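Local coordinates for protein extracellular ligand-binding receptor (Desulfohalobium retbaense DSM 5692, PDB 5ERE) that probably acts as a sensory receptor whose periplasmic-binding-protein domain holds 2-oxo-4-methylpentanoic acid (ketoleucine), with cytosine and calcium bound at separate sites, at residues 160-165 and 189-193; 105-110 and 302-308; 116-120 and 148-152; 7-11 and 20-24. All coordinates share one frame; numbering follows the deposited sequence.

Contact 1. Residues 160-165 and 189-193; sequences YNPQQM and EAATI
Tyr160 and Glu189 meet in an alpha/beta lobe of the leucine-binding protein fold, beyond the ends of strands 154-160 and 181-185, which flank strand 129-134 in one parallel part of the sheet. The tight part lies inside. Tyr160 OH gives its proton to Glu189 OE2 at 2.7 Å, on the lone pair facing away from the other carboxylate oxygen. OE2 sits at the ring's edge, near its plane, and the carboxylate is turned 63° from the ring. With chi1 at 68°, the tyrosine CG lies between the backbone N and the carbonyl carbon, which points the ring at the helix start. Ser186 OG also hydrogen-bonds the tyrosine hydroxyl, and Ala187 N donates weakly to OE2, giving each oxygen a second partner. Ile193 adds an apolar neighbour: its CD1 comes within 3.5 Å of Tyr160 CZ, neither squarely over the face nor at the edge. Selenomethionine Met165, bent at chi2 and chi3, completes the packed part and lies against Glu189 and Ile193: its SE is 3.8 Å from Glu189 CB, and its CE comes within 3.7 Å of Ile193 CG1.

The outer side is looser. Pro162 rests on Phe14, a residue of the ketoleucine pocket, and Gln163 OE1 takes Ala13 N. The Gln164 side chain lies in the exposed region and makes no contact with the helix, but its backbone is held within the loop: Asn161 OD1 accepts from Gln164 N at 2.8 Å, an Asx motif.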
loop_
_atom_site.group_PDB
_atom_site.type_symbol
_atom_site.label_atom_id
_atom_site.label_comp_id
_atom_site.label_asym_id
_atom_site.label_seq_id
_atom_site.Cartn_x
_atom_site.Cartn_y
_atom_site.Cartn_z
ATOM N N TYR A 160 15.939 1.727 -21.344
ATOM C CA TYR A 160 15.936 1.176 -22.697
ATOM C C TYR A 160 14.748 1.666 -23.517
ATOM O O TYR A 160 13.632 1.850 -22.996
ATOM C CB TYR A 160 15.918 -0.357 -22.675
ATOM C CG TYR A 160 14.619 -0.923 -22.136
ATOM C CD1 TYR A 160 14.404 -1.021 -20.769
ATOM C CD2 TYR A 160 13.609 -1.342 -22.997
ATOM C CE1 TYR A 160 13.232 -1.528 -20.268
ATOM C CE2 TYR A 160 12.407 -1.845 -22.506
ATOM C CZ TYR A 160 12.221 -1.925 -21.140
ATOM O OH TYR A 160 11.051 -2.424 -20.628
ATOM N N ASN A 161 14.991 1.838 -24.813
ATOM C CA ASN A 161 13.942 2.087 -25.777
ATOM C C ASN A 161 13.147 0.808 -26.050
ATOM O O ASN A 161 13.712 -0.163 -26.564
ATOM C CB ASN A 161 14.543 2.624 -27.066
ATOM C CG ASN A 161 13.481 3.077 -28.041
ATOM O OD1 ASN A 161 12.894 2.273 -28.757
ATOM N ND2 ASN A 161 13.206 4.370 -28.049
ATOM N N PRO A 162 11.838 0.784 -25.701
ATOM C CA PRO A 162 11.097 -0.475 -25.878
ATOM C C PRO A 162 10.849 -0.851 -27.345
ATOM O O PRO A 162 10.596 -2.018 -27.646
ATOM C CB PRO A 162 9.776 -0.219 -25.127
ATOM C CG PRO A 162 9.591 1.244 -25.144
ATOM C CD PRO A 162 11.017 1.810 -25.031
ATOM N N GLN A 163 10.887 0.109 -28.253
ATOM C CA GLN A 163 10.813 -0.256 -29.666
ATOM C C GLN A 163 12.146 -0.893 -30.142
ATOM O O GLN A 163 12.147 -1.918 -30.814
ATOM C CB GLN A 163 10.472 0.967 -30.525
ATOM C CG GLN A 163 8.983 1.411 -30.463
ATOM C CD GLN A 163 8.657 2.217 -29.208
ATOM O OE1 GLN A 163 7.677 1.939 -28.512
ATOM N NE2 GLN A 163 9.473 3.230 -28.924
ATOM N N GLN A 164 13.280 -0.303 -29.783
ATOM C CA GLN A 164 14.569 -0.814 -30.277
ATOM C C GLN A 164 15.014 -2.135 -29.621
ATOM O O GLN A 164 15.445 -3.048 -30.311
ATOM C CB GLN A 164 15.653 0.254 -30.100
ATOM C CG GLN A 164 15.631 1.331 -31.182
ATOM C CD GLN A 164 15.879 0.769 -32.591
ATOM O OE1 GLN A 164 16.315 -0.377 -32.755
ATOM N NE2 GLN A 164 15.613 1.587 -33.610
HETATM N N MSE A 165 14.890 -2.232 -28.300
HETATM C CA MSE A 165 15.240 -3.447 -27.529
HETATM C C MSE A 165 16.729 -3.796 -27.644
HETATM O O MSE A 165 17.126 -4.971 -27.603
HETATM C CB MSE A 165 14.405 -4.638 -27.970
HETATM C CG MSE A 165 12.894 -4.450 -27.657
HETATM SE SE MSE A 165 12.624 -3.994 -25.765
HETATM C CE MSE A 165 13.035 -5.700 -24.959
ATOM N N GLU A 189 7.524 -6.753 -23.201
ATOM C CA GLU A 189 8.893 -6.869 -23.712
ATOM C C GLU A 189 9.812 -7.488 -22.641
ATOM O O GLU A 189 10.949 -7.879 -22.922
ATOM C CB GLU A 189 9.457 -5.491 -24.173
ATOM C CG GLU A 189 9.756 -4.474 -23.056
ATOM C CD GLU A 189 8.522 -3.647 -22.653
ATOM O OE1 GLU A 189 7.433 -4.021 -23.070
ATOM O OE2 GLU A 189 8.680 -2.615 -21.957
ATOM N N ALA A 190 9.312 -7.561 -21.415
ATOM C CA ALA A 190 10.014 -8.213 -20.331
ATOM C C ALA A 190 10.342 -9.668 -20.614
ATOM O O ALA A 190 11.264 -10.175 -20.025
ATOM C CB ALA A 190 9.216 -8.120 -19.044
ATOM N N ALA A 191 9.598 -10.348 -21.477
ATOM C CA ALA A 191 9.924 -11.742 -21.795
ATOM C C ALA A 191 11.265 -11.852 -22.555
ATOM O O ALA A 191 11.997 -12.823 -22.403
ATOM C CB ALA A 191 8.819 -12.382 -22.599
ATOM N N THR A 192 11.572 -10.847 -23.362
ATOM C CA THR A 192 12.846 -10.777 -24.066
ATOM C C THR A 192 13.972 -10.328 -23.138
ATOM O O THR A 192 15.087 -10.894 -23.150
ATOM C CB THR A 192 12.748 -9.824 -25.265
ATOM O OG1 THR A 192 11.861 -10.399 -26.226
ATOM C CG2 THR A 192 14.126 -9.578 -25.931
ATOM N N ILE A 193 13.686 -9.309 -22.336
ATOM C CA ILE A 193 14.643 -8.850 -21.340
ATOM C C ILE A 193 15.044 -10.029 -20.444
ATOM O O ILE A 193 16.227 -10.282 -20.262
ATOM C CB ILE A 193 14.077 -7.682 -20.506
ATOM C CG1 ILE A 193 13.842 -6.466 -21.401
ATOM C CG2 ILE A 193 15.043 -7.272 -19.418
ATOM C CD1 ILE A 193 13.010 -5.318 -20.729
#

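Contact 2. Residues 105-110 and 302-308; sequences TIRLTV and GDASYPY. With EDO (1,2-ethanediol), chain G.
Arg107 and Asp303 link outermost strand 106-107 of the five-stranded parallel sheet to strand 304-314 of the mixed sheet in a single parallel beta bridge, which joins the two sheets of the periplasmic-binding-protein fold. Arg107 N donates to Gly302 O, and Arg107 O accepts from Ala304 N, each at 2.9 Å.

Starting at CB, which lies 3.6 Å from Asp303 OD1, the arginine chain is extended as far as CD and turns about the CG-CD bond (chi3 65°). CG and CD pass Asp303 OD1 at 4.2 Å and 4.0 Å. NE reaches Asp303 OD1 at 3.0 Å and NH2 reaches Asp303 OD2 at 3.1 Å, a side-on, two-nitrogen salt bridge. Both oxygens lie near the guanidinium plane, yet the donors come from above the carboxylate plane. OD1 has a second cation, Arg99. At the far end, NH1 meets O2 of an ethanediol, probably from the crystallisation liquor, and Ser94 O, which ties the bridge to a residue lining the ketoleucine pocket.

Tyr306 OH gives its proton to Leu108 O at 2.7 Å, in the carbonyl plane. The same ring offers its face to Val110, whose CG2 stands 3.8 Å from the centroid, 6° off the normal.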
loop_
_atom_site.group_PDB
_atom_site.type_symbol
_atom_site.label_atom_id
_atom_site.label_comp_id
_atom_site.label_asym_id
_atom_site.label_seq_id
_atom_site.Cartn_x
_atom_site.Cartn_y
_atom_site.Cartn_z
ATOM N N THR A 105 -8.587 16.205 -15.830
ATOM C CA THR A 105 -8.141 14.839 -16.043
ATOM C C THR A 105 -8.558 13.913 -14.919
ATOM O O THR A 105 -8.107 14.021 -13.788
ATOM C CB THR A 105 -6.598 14.719 -16.208
ATOM O OG1 THR A 105 -6.173 15.521 -17.316
ATOM C CG2 THR A 105 -6.232 13.253 -16.473
ATOM N N ILE A 106 -9.415 12.971 -15.261
ATOM C CA ILE A 106 -9.722 11.903 -14.365
ATOM C C ILE A 106 -8.770 10.771 -14.728
ATOM O O ILE A 106 -8.523 10.543 -15.890
ATOM C CB ILE A 106 -11.187 11.450 -14.514
ATOM C CG1 ILE A 106 -12.133 12.513 -13.931
ATOM C CG2 ILE A 106 -11.426 10.063 -13.872
ATOM C CD1 ILE A 106 -12.129 12.610 -12.405
ATOM N N ARG A 107 -8.264 10.077 -13.727
ATOM C CA ARG A 107 -7.338 8.975 -13.968
ATOM C C ARG A 107 -7.802 7.660 -13.339
ATOM O O ARG A 107 -8.021 7.578 -12.131
ATOM C CB ARG A 107 -5.963 9.321 -13.434
ATOM C CG ARG A 107 -5.072 8.097 -13.463
ATOM C CD ARG A 107 -3.631 8.439 -13.243
ATOM N NE ARG A 107 -3.345 8.987 -11.924
ATOM C CZ ARG A 107 -2.145 8.960 -11.355
ATOM N NH1 ARG A 107 -1.118 8.368 -11.983
ATOM N NH2 ARG A 107 -1.977 9.500 -10.146
ATOM N N LEU A 108 -7.897 6.622 -14.159
ATOM C CA LEU A 108 -8.321 5.316 -13.689
ATOM C C LEU A 108 -7.164 4.431 -13.217
ATOM O O LEU A 108 -7.403 3.400 -12.611
ATOM C CB LEU A 108 -9.080 4.581 -14.796
ATOM C CG LEU A 108 -10.595 4.789 -14.796
ATOM C CD1 LEU A 108 -10.880 6.089 -15.384
ATOM C CD2 LEU A 108 -11.296 3.678 -15.622
ATOM N N THR A 109 -5.929 4.856 -13.460
ATOM C CA THR A 109 -4.743 4.037 -13.114
ATOM C C THR A 109 -4.178 4.467 -11.770
ATOM O O THR A 109 -3.928 5.654 -11.547
ATOM C CB THR A 109 -3.654 4.176 -14.198
ATOM O OG1 THR A 109 -4.240 4.044 -15.500
ATOM C CG2 THR A 109 -2.485 3.200 -14.003
ATOM N N VAL A 110 -3.973 3.509 -10.879
ATOM C CA VAL A 110 -3.291 3.765 -9.625
ATOM C C VAL A 110 -1.862 4.236 -9.904
ATOM O O VAL A 110 -1.163 3.686 -10.754
ATOM C CB VAL A 110 -3.285 2.526 -8.709
ATOM C CG1 VAL A 110 -2.315 2.697 -7.537
ATOM C CG2 VAL A 110 -4.688 2.267 -8.149
ATOM N N GLY A 302 -9.343 13.550 -8.456
ATOM C CA GLY A 302 -9.657 12.794 -9.661
ATOM C C GLY A 302 -8.845 11.527 -9.914
ATOM O O GLY A 302 -8.825 11.023 -11.028
ATOM N N ASP A 303 -8.226 10.983 -8.874
ATOM C CA ASP A 303 -7.351 9.814 -9.005
ATOM C C ASP A 303 -8.053 8.612 -8.438
ATOM O O ASP A 303 -8.464 8.666 -7.280
ATOM C CB ASP A 303 -6.040 9.998 -8.225
ATOM C CG ASP A 303 -4.945 10.684 -9.018
ATOM O OD1 ASP A 303 -5.024 10.781 -10.254
ATOM O OD2 ASP A 303 -3.976 11.115 -8.367
ATOM N N ALA A 304 -8.155 7.534 -9.216
ATOM C CA ALA A 304 -8.696 6.268 -8.725
ATOM C C ALA A 304 -7.782 5.620 -7.688
ATOM O O ALA A 304 -6.566 5.786 -7.716
ATOM C CB ALA A 304 -8.921 5.300 -9.887
ATOM N N SER A 305 -8.379 4.826 -6.810
ATOM C CA SER A 305 -7.622 3.987 -5.892
ATOM C C SER A 305 -8.340 2.639 -5.762
ATOM O O SER A 305 -9.567 2.577 -5.666
ATOM C CB SER A 305 -7.484 4.695 -4.534
ATOM O OG SER A 305 -7.152 3.796 -3.516
ATOM N N TYR A 306 -7.559 1.564 -5.769
ATOM C CA TYR A 306 -8.085 0.229 -5.532
ATOM C C TYR A 306 -6.911 -0.673 -5.120
ATOM O O TYR A 306 -5.749 -0.371 -5.430
ATOM C CB TYR A 306 -8.792 -0.327 -6.758
ATOM C CG TYR A 306 -8.187 -0.014 -8.105
ATOM C CD1 TYR A 306 -8.586 1.102 -8.825
ATOM C CD2 TYR A 306 -7.256 -0.872 -8.691
ATOM C CE1 TYR A 306 -8.091 1.377 -10.063
ATOM C CE2 TYR A 306 -6.728 -0.592 -9.952
ATOM C CZ TYR A 306 -7.138 0.546 -10.621
ATOM O OH TYR A 306 -6.700 0.872 -11.884
ATOM N N PRO A 307 -7.205 -1.757 -4.407
ATOM C CA PRO A 307 -6.065 -2.499 -3.842
ATOM C C PRO A 307 -5.237 -3.298 -4.873
ATOM O O PRO A 307 -5.718 -3.643 -5.957
ATOM C CB PRO A 307 -6.730 -3.429 -2.822
ATOM C CG PRO A 307 -8.190 -3.561 -3.303
ATOM C CD PRO A 307 -8.518 -2.245 -3.906
ATOM N N TYR A 308 -3.970 -3.522 -4.510
ATOM C CA TYR A 308 -3.007 -4.312 -5.266
ATOM C C TYR A 308 -2.542 -5.493 -4.412
ATOM O O TYR A 308 -2.592 -5.462 -3.154
ATOM C CB TYR A 308 -1.745 -3.485 -5.676
ATOM C CG TYR A 308 -1.857 -2.640 -6.923
ATOM C CD1 TYR A 308 -2.961 -1.832 -7.154
ATOM C CD2 TYR A 308 -0.855 -2.633 -7.858
ATOM C CE1 TYR A 308 -3.053 -1.054 -8.292
ATOM C CE2 TYR A 308 -0.935 -1.872 -8.990
ATOM C CZ TYR A 308 -2.067 -1.080 -9.203
ATOM O OH TYR A 308 -2.186 -0.319 -10.319
HETATM C C1 EDO G . 1.982 9.446 -8.819
HETATM O O1 EDO G . 2.940 8.476 -8.375
HETATM C C2 EDO G . 2.305 9.749 -10.268
HETATM O O2 EDO G . 1.103 9.782 -11.042
HETATM O O HOH W 1 -4.696 7.414 -9.631
HETATM O O HOH W 2 -0.086 1.041 -11.034
#

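Contact 3. Residues 116-120 and 148-152; sequences QEQLA and DRFPK
Ala120 and Phe150 meet where two helices of an alpha/beta lobe lie side by side. Helices 112-123 and 137-149 are joined through strand 129-134 in a helix-strand-helix run of the leucine-binding protein fold, and the second ends beside Ala120, having packed on Gln116 along its last turns.

In the first shell, Ala120 CB stands 4.0 Å from Phe150 CZ and equally far from Arg149 NE, a methyl touching both the ring and the arginine chain. The carbonyl of Ala120 is at the ring's edge, near its plane, with O 3.8 Å from Phe150 CZ. One helical turn earlier, Gln116 brings its amide across the arginine stem: NE2 is 3.7 Å from Arg149 CB, and the amide and guanidinium planes are 76° apart. No hydrogen bond crosses between the helices here, and NE2 is buried without a partner anywhere in the model.

Next comes what puts these groups in place. Phe150 is the first residue to leave helical angles after helix 137-149, and its CB points toward residues 116-120. Arg149 then folds back over it. Its CG is anti to the backbone N (chi1 171°) and the chain bends at chi2, so that Phe150 CZ lies over the centre of the Arg149 guanidinium, 3.8 Å above its plane. Thr124 also touches the arginine. Farther out, Trp142, Met145 and Leu146 of helix 137-149 pack on Gln116. Within the first helix, Ala120 N donates to Gln116 O at 2.9 Å.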
loop_
_atom_site.group_PDB
_atom_site.type_symbol
_atom_site.label_atom_id
_atom_site.label_comp_id
_atom_site.label_asym_id
_atom_site.label_seq_id
_atom_site.Cartn_x
_atom_site.Cartn_y
_atom_site.Cartn_z
ATOM N N GLN A 116 4.525 1.668 -5.771
ATOM C CA GLN A 116 5.917 1.596 -5.254
ATOM C C GLN A 116 5.985 1.290 -3.742
ATOM O O GLN A 116 6.786 0.448 -3.302
ATOM C CB GLN A 116 6.643 2.915 -5.550
ATOM C CG GLN A 116 8.150 2.811 -5.400
ATOM C CD GLN A 116 8.600 2.891 -3.955
ATOM O OE1 GLN A 116 8.080 3.697 -3.168
ATOM N NE2 GLN A 116 9.554 2.028 -3.588
ATOM N N GLU A 117 5.108 1.934 -2.967
ATOM C CA GLU A 117 4.971 1.670 -1.524
ATOM C C GLU A 117 4.682 0.195 -1.235
ATOM O O GLU A 117 5.177 -0.373 -0.262
ATOM C CB GLU A 117 3.845 2.511 -0.925
ATOM C CG GLU A 117 4.292 3.743 -0.154
ATOM C CD GLU A 117 3.245 4.847 -0.151
ATOM O OE1 GLU A 117 2.036 4.575 0.138
ATOM O OE2 GLU A 117 3.647 5.991 -0.463
ATOM N N GLN A 118 3.867 -0.425 -2.077
ATOM C CA GLN A 118 3.545 -1.830 -1.876
ATOM C C GLN A 118 4.723 -2.729 -2.304
ATOM O O GLN A 118 5.093 -3.657 -1.584
ATOM C CB GLN A 118 2.273 -2.192 -2.633
ATOM C CG GLN A 118 1.044 -1.395 -2.091
ATOM C CD GLN A 118 -0.284 -1.881 -2.636
ATOM O OE1 GLN A 118 -0.962 -1.175 -3.414
ATOM N NE2 GLN A 118 -0.676 -3.088 -2.223
ATOM N N LEU A 119 5.278 -2.471 -3.487
ATOM C CA LEU A 119 6.386 -3.260 -3.993
ATOM C C LEU A 119 7.576 -3.235 -3.008
ATOM O O LEU A 119 8.280 -4.235 -2.868
ATOM C CB LEU A 119 6.812 -2.748 -5.382
ATOM C CG LEU A 119 7.955 -3.463 -6.123
ATOM C CD1 LEU A 119 7.569 -4.855 -6.544
ATOM C CD2 LEU A 119 8.368 -2.664 -7.354
ATOM N N ALA A 120 7.738 -2.119 -2.299
ATOM C CA ALA A 120 8.810 -1.943 -1.316
ATOM C C ALA A 120 8.770 -2.963 -0.189
ATOM O O ALA A 120 9.787 -3.193 0.454
ATOM C CB ALA A 120 8.755 -0.515 -0.712
ATOM N N ASP A 148 14.878 6.878 -4.272
ATOM C CA ASP A 148 14.592 7.620 -3.050
ATOM C C ASP A 148 14.335 6.687 -1.876
ATOM O O ASP A 148 14.668 6.996 -0.733
ATOM C CB ASP A 148 13.394 8.536 -3.246
ATOM C CG ASP A 148 13.710 9.715 -4.141
ATOM O OD1 ASP A 148 14.749 9.678 -4.842
ATOM O OD2 ASP A 148 12.918 10.681 -4.147
ATOM N N ARG A 149 13.750 5.538 -2.172
ATOM C CA ARG A 149 13.318 4.615 -1.138
ATOM C C ARG A 149 14.470 3.754 -0.701
ATOM O O ARG A 149 14.603 3.430 0.473
ATOM C CB ARG A 149 12.163 3.734 -1.642
ATOM C CG ARG A 149 11.794 2.586 -0.714
ATOM C CD ARG A 149 11.357 3.094 0.632
ATOM N NE ARG A 149 10.952 2.020 1.539
ATOM C CZ ARG A 149 11.791 1.266 2.241
ATOM N NH1 ARG A 149 11.320 0.323 3.055
ATOM N NH2 ARG A 149 13.104 1.456 2.140
ATOM N N PHE A 150 15.300 3.389 -1.670
ATOM C CA PHE A 150 16.386 2.454 -1.463
ATOM C C PHE A 150 17.765 3.010 -1.908
ATOM O O PHE A 150 18.435 2.421 -2.766
ATOM C CB PHE A 150 16.076 1.174 -2.215
ATOM C CG PHE A 150 14.889 0.422 -1.688
ATOM C CD1 PHE A 150 14.939 -0.202 -0.453
ATOM C CD2 PHE A 150 13.729 0.300 -2.450
ATOM C CE1 PHE A 150 13.841 -0.926 0.031
ATOM C CE2 PHE A 150 12.630 -0.427 -1.978
ATOM C CZ PHE A 150 12.690 -1.038 -0.740
ATOM N N PRO A 151 18.193 4.135 -1.316
ATOM C CA PRO A 151 19.498 4.741 -1.649
ATOM C C PRO A 151 20.660 3.763 -1.672
ATOM O O PRO A 151 21.441 3.754 -2.624
ATOM C CB PRO A 151 19.706 5.745 -0.526
ATOM C CG PRO A 151 18.369 6.085 -0.068
ATOM C CD PRO A 151 17.554 4.836 -0.190
ATOM N N LYS A 152 20.762 2.943 -0.634
ATOM C CA LYS A 152 21.916 2.074 -0.468
ATOM C C LYS A 152 21.805 0.845 -1.346
ATOM O O LYS A 152 22.792 0.394 -1.908
ATOM C CB LYS A 152 22.072 1.662 1.002
#

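Contact 4. Residues 7-11 and 20-24; sequences ILPFS and EQQRA
Leu8 O accepts from Phe10 N at 2.8 Å, the shortest polar bond within either segment, and the residues at its two ends both touch the helix opposite. It closes an inverse gamma turn centred on Pro9, where strand 3-8 finishes in the beta-alpha-beta unit formed with helix 15-32 and strand 37-42. The turn sets three side chains against residues 20-24.

Leu8 does most of the reaching. Its two methyls take different partners: CD1 comes 3.9 Å from the backbone N of Gln22 and 4.0 Å from Gln21 CB, while CD2 meets the amide oxygen, Gln21 OE1, at 3.5 Å. Gln21 has its CG opposite the carbonyl carbon (chi1 -67°), and from there the chain stays extended, carrying its amide back past the leucine to the turn. Its NE2 has a hydrogen bond beyond the two segments.

Toward the outer side, Phe10 and Gln22 run at about a right angle to each other. Gln22 OE1 stands 3.6 Å from Phe10 CZ, approaching obliquely, and the amide and ring planes are 42° apart. Leu8 CB lies over one face of the same ring, offset toward its rim, and Ala18 touches Leu8, Pro9 and Phe10 from the preceding turn of the helix. Cys70 of strand 64-70 touches Leu8, Pro9 and Gln21.

Since no hydrogen bond joins the two segments, strand end and helix are held together here by van der Waals fit: the glutamine amide oxygens lie against hydrocarbon, and Gln21 NE2 finds its polar partner outside the contact.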
loop_
_atom_site.group_PDB
_atom_site.type_symbol
_atom_site.label_atom_id
_atom_site.label_comp_id
_atom_site.label_asym_id
_atom_site.label_seq_id
_atom_site.Cartn_x
_atom_site.Cartn_y
_atom_site.Cartn_z
ATOM N N ILE A 7 -7.135 7.856 -27.728
ATOM C CA ILE A 7 -5.778 7.866 -28.274
ATOM C C ILE A 7 -4.956 6.769 -27.629
ATOM O O ILE A 7 -4.668 6.820 -26.447
ATOM C CB ILE A 7 -5.096 9.215 -28.053
ATOM C CG1 ILE A 7 -6.041 10.310 -28.524
ATOM C CG2 ILE A 7 -3.761 9.252 -28.800
ATOM C CD1 ILE A 7 -5.577 11.769 -28.287
ATOM N N LEU A 8 -4.623 5.771 -28.432
ATOM C CA LEU A 8 -3.949 4.555 -27.962
ATOM C C LEU A 8 -2.655 4.312 -28.748
ATOM O O LEU A 8 -2.551 4.682 -29.917
ATOM C CB LEU A 8 -4.846 3.347 -28.132
ATOM C CG LEU A 8 -6.292 3.455 -27.593
ATOM C CD1 LEU A 8 -7.031 2.169 -27.960
ATOM C CD2 LEU A 8 -6.263 3.707 -26.079
ATOM N N PRO A 9 -1.685 3.647 -28.118
ATOM C CA PRO A 9 -0.355 3.615 -28.731
ATOM C C PRO A 9 -0.214 2.460 -29.723
ATOM O O PRO A 9 0.586 1.556 -29.488
ATOM C CB PRO A 9 0.562 3.452 -27.518
ATOM C CG PRO A 9 -0.306 2.662 -26.520
ATOM C CD PRO A 9 -1.671 3.162 -26.728
ATOM N N PHE A 10 -0.987 2.495 -30.810
ATOM C CA PHE A 10 -1.020 1.395 -31.757
ATOM C C PHE A 10 0.381 1.169 -32.432
ATOM O O PHE A 10 0.827 0.047 -32.572
ATOM C CB PHE A 10 -2.045 1.645 -32.846
ATOM C CG PHE A 10 -3.482 1.567 -32.374
ATOM C CD1 PHE A 10 -4.010 0.374 -31.885
ATOM C CD2 PHE A 10 -4.283 2.678 -32.424
ATOM C CE1 PHE A 10 -5.324 0.292 -31.448
ATOM C CE2 PHE A 10 -5.628 2.602 -32.003
ATOM C CZ PHE A 10 -6.136 1.418 -31.512
ATOM N N SER A 11 1.022 2.262 -32.827
ATOM C CA SER A 11 2.318 2.256 -33.512
ATOM C C SER A 11 3.426 2.465 -32.496
ATOM O O SER A 11 3.926 3.571 -32.324
ATOM C CB SER A 11 2.363 3.356 -34.566
ATOM O OG SER A 11 1.413 3.132 -35.580
ATOM N N GLU A 20 -5.831 -4.456 -27.101
ATOM C CA GLU A 20 -6.623 -4.913 -25.986
ATOM C C GLU A 20 -7.631 -3.836 -25.553
ATOM O O GLU A 20 -8.826 -4.094 -25.364
ATOM C CB GLU A 20 -5.703 -5.286 -24.825
ATOM C CG GLU A 20 -6.476 -5.791 -23.604
ATOM C CD GLU A 20 -5.592 -6.399 -22.547
ATOM O OE1 GLU A 20 -5.046 -7.509 -22.769
ATOM O OE2 GLU A 20 -5.453 -5.768 -21.490
ATOM N N GLN A 21 -7.141 -2.616 -25.415
ATOM C CA GLN A 21 -7.971 -1.504 -24.987
ATOM C C GLN A 21 -9.065 -1.227 -26.022
ATOM O O GLN A 21 -10.207 -0.975 -25.649
ATOM C CB GLN A 21 -7.126 -0.266 -24.737
ATOM C CG GLN A 21 -6.195 -0.407 -23.566
ATOM C CD GLN A 21 -5.149 0.721 -23.497
ATOM O OE1 GLN A 21 -4.534 1.070 -24.499
ATOM N NE2 GLN A 21 -4.987 1.301 -22.333
ATOM N N GLN A 22 -8.708 -1.268 -27.302
ATOM C CA GLN A 22 -9.651 -1.079 -28.395
ATOM C C GLN A 22 -10.738 -2.124 -28.369
ATOM O O GLN A 22 -11.914 -1.789 -28.481
ATOM C CB GLN A 22 -8.929 -1.134 -29.725
ATOM C CG GLN A 22 -9.791 -1.118 -30.988
ATOM C CD GLN A 22 -9.033 -1.717 -32.161
ATOM O OE1 GLN A 22 -8.396 -1.004 -32.920
ATOM N NE2 GLN A 22 -9.074 -3.057 -32.293
ATOM N N ARG A 23 -10.337 -3.384 -28.264
ATOM C CA ARG A 23 -11.276 -4.479 -28.085
ATOM C C ARG A 23 -12.234 -4.291 -26.919
ATOM O O ARG A 23 -13.467 -4.506 -27.054
ATOM C CB ARG A 23 -10.471 -5.763 -27.891
ATOM C CG ARG A 23 -9.847 -6.212 -29.163
ATOM C CD ARG A 23 -8.939 -7.428 -28.933
ATOM N NE ARG A 23 -8.463 -7.961 -30.195
ATOM C CZ ARG A 23 -7.572 -8.946 -30.293
ATOM N NH1 ARG A 23 -7.045 -9.483 -29.210
ATOM N NH2 ARG A 23 -7.206 -9.385 -31.477
ATOM N N ALA A 24 -11.697 -3.884 -25.761
ATOM C CA ALA A 24 -12.542 -3.792 -24.590
ATOM C C ALA A 24 -13.565 -2.643 -24.730
ATOM O O ALA A 24 -14.711 -2.772 -24.315
ATOM C CB ALA A 24 -11.733 -3.632 -23.389
#

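How the contacts relate
All four contacts belong to the periplasmic-binding-protein part of the chain. Contacts 2 and 4 reach the same five-stranded parallel sheet, at its edge strand 106-107 and at strand 3-8, whereas contact 1 packs on the other lobe's sheet. Contacts 2 and 3 touch: Tyr308 O lies 3.2 Å from Gln118 NE2, probably a hydrogen bond, and helix 112-123 directly follows strand 106-107. Chemistry shifts with place. Contact 2, the largest, combines a beta bridge with a salt bridge; contact 1 has one short hydrogen bond; contacts 3 and 4 have none across their segments. Each is mostly buried, but contact 3 has exposed Arg149, and Met165 and Thr192 in contact 1 and Phe10 and Gln22 in contact 4 are partly exposed.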